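Hyaluronidase (Streptomyces koganeiensis, PDB 4UFQ) probably hydrolyses hyaluronan, acting as a trimeric, beta-rich glycosidase related to phage-borne hyaluronidases. Local coordinates at residues I177-V183 against L195-G200. Residues are numbered along the deposited sequence; the frame is centred on the assembly and turned at random. Where two conformers were deposited one is given.
Sequences IGNAATV and LYASGG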
# COMPACT_ATOMS: atom_id res chain seq x y z
N ILE B 177 -23.60 14.89 -3.81
CA ILE B 177 -23.10 15.24 -5.12
C ILE B 177 -23.01 16.75 -5.17
O ILE B 177 -24.04 17.43 -5.09
CB ILE B 177 -24.02 14.72 -6.24
CG1 ILE B 177 -24.17 13.19 -6.13
CG2 ILE B 177 -23.45 15.12 -7.61
CD1 ILE B 177 -25.20 12.61 -7.09
N GLY B 178 -21.80 17.32 -5.28
CA GLY B 178 -21.63 18.76 -5.35
C GLY B 178 -22.02 19.26 -6.72
O GLY B 178 -22.11 18.46 -7.66
N ASN B 179 -22.26 20.55 -6.86
CA ASN B 179 -22.57 21.08 -8.20
C ASN B 179 -21.40 20.84 -9.14
O ASN B 179 -20.24 21.08 -8.79
CB ASN B 179 -22.86 22.57 -8.17
CG ASN B 179 -24.18 22.95 -7.47
OD1 ASN B 179 -25.20 22.25 -7.61
ND2 ASN B 179 -24.15 24.03 -6.71
N ALA B 180 -21.69 20.39 -10.37
CA ALA B 180 -20.65 20.21 -11.37
C ALA B 180 -20.13 21.57 -11.83
O ALA B 180 -20.90 22.49 -12.13
CB ALA B 180 -21.18 19.45 -12.54
N ALA B 181 -18.81 21.72 -11.88
CA ALA B 181 -18.21 22.97 -12.34
C ALA B 181 -18.44 23.15 -13.84
O ALA B 181 -18.59 24.27 -14.32
CB ALA B 181 -16.73 23.02 -12.01
N THR B 182 -18.48 22.03 -14.55
CA THR B 182 -18.82 22.08 -15.97
C THR B 182 -19.92 21.07 -16.26
O THR B 182 -19.86 19.92 -15.86
CB THR B 182 -17.59 21.85 -16.87
OG1 THR B 182 -16.83 20.74 -16.39
CG2 THR B 182 -16.72 23.10 -16.87
N VAL B 183 -20.95 21.55 -16.94
CA VAL B 183 -22.09 20.71 -17.27
C VAL B 183 -21.67 19.64 -18.28
O VAL B 183 -21.08 19.96 -19.30
CB VAL B 183 -23.22 21.61 -17.86
CG1 VAL B 183 -24.34 20.79 -18.40
CG2 VAL B 183 -23.73 22.59 -16.78
N LEU B 195 -25.04 11.54 -14.24
CA LEU B 195 -25.83 12.07 -13.15
C LEU B 195 -25.03 13.20 -12.55
O LEU B 195 -23.83 13.03 -12.27
CB LEU B 195 -26.06 10.98 -12.10
CG LEU B 195 -26.98 11.30 -10.92
CD1 LEU B 195 -28.44 11.47 -11.37
CD2 LEU B 195 -26.89 10.21 -9.85
N TYR B 196 -25.62 14.38 -12.40
CA TYR B 196 -24.88 15.51 -11.85
C TYR B 196 -25.79 16.47 -11.17
O TYR B 196 -27.01 16.46 -11.40
CB TYR B 196 -24.07 16.23 -12.96
CG TYR B 196 -24.88 16.82 -14.09
CD1 TYR B 196 -25.36 16.01 -15.12
CD2 TYR B 196 -25.15 18.16 -14.14
CE1 TYR B 196 -26.09 16.55 -16.19
CE2 TYR B 196 -25.87 18.71 -15.20
CZ TYR B 196 -26.34 17.89 -16.21
OH TYR B 196 -27.06 18.42 -17.25
N ALA B 197 -25.21 17.29 -10.30
CA ALA B 197 -25.93 18.39 -9.67
C ALA B 197 -25.62 19.70 -10.38
O ALA B 197 -24.51 19.94 -10.86
CB ALA B 197 -25.61 18.48 -8.15
N SER B 198 -26.66 20.54 -10.47
CA SER B 198 -26.56 21.82 -11.15
C SER B 198 -27.49 22.78 -10.43
O SER B 198 -28.71 22.55 -10.35
CB SER B 198 -26.94 21.64 -12.60
OG SER B 198 -26.63 22.83 -13.32
N GLY B 199 -26.93 23.84 -9.86
CA GLY B 199 -27.71 24.81 -9.12
C GLY B 199 -28.47 24.19 -7.97
O GLY B 199 -29.54 24.69 -7.61
N GLY B 200 -27.96 23.10 -7.39
CA GLY B 200 -28.60 22.43 -6.27
C GLY B 200 -29.61 21.36 -6.66
O GLY B 200 -30.11 20.63 -5.80
O HOH W 1 -22.26 17.11 -10.10
O HOH W 2 -23.44 21.83 -13.03
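The side-chain amide of Asn179 reaches across to the turn 198-200 and receives the backbone N-H of Gly200 on its oxygen, OD1 to N 2.9 Å. The bond is moderately bent, 154° at the hydrogen, and the donor lies somewhat tilted out of the carbonyl plane. With CG beside its own backbone N (chi1 -70°), the short asparagine side chain carries OD1 to the turn while its backbone stays alongside Ala197. Gly199 and Gly200 suit the turn because both have positive phi, and at Gly200 a side chain would also press against the preceding carbonyl oxygen.

Next along, Ala180 N donates an almost straight bond (172°) to Ala197 O, 2.9 Å away. Two waters flank this bond: one links Gly178 O to Ala197 N, the other gives its hydrogens to Ala180 O and Ala197 O. Ala197 points its small methyl at the loop, where CB comes within 3.5 Å of Gly178 O and also close to Ile177 O.

Apolar groups meet at both ends. Ile177 and Leu195 cross at about a right angle, CD1 to CD2 4.0 Å, and because Ile177 CG2 is anti to the backbone N it leans on Ala197 CB. At the other end Val183 CG1 approaches the Tyr196 ring obliquely, 3.8 Å from OH, while Ala180 CB lies nearer the ring's root.

The contact ties the loop after strand 175-177 to the hairpin of strands 193-198 and 201-206. Ile177 and Leu195 also join beta ladders with neighbouring subunits, and Gly200 O accepts a hydrogen bond from Trp204 NE1 of the second subunit. Direct and water-mediated bonds thus satisfy backbone polar groups that no regular strand pairing serves here, while hydrophobic contact fills the buried Ile177 end, next to the subunit interface.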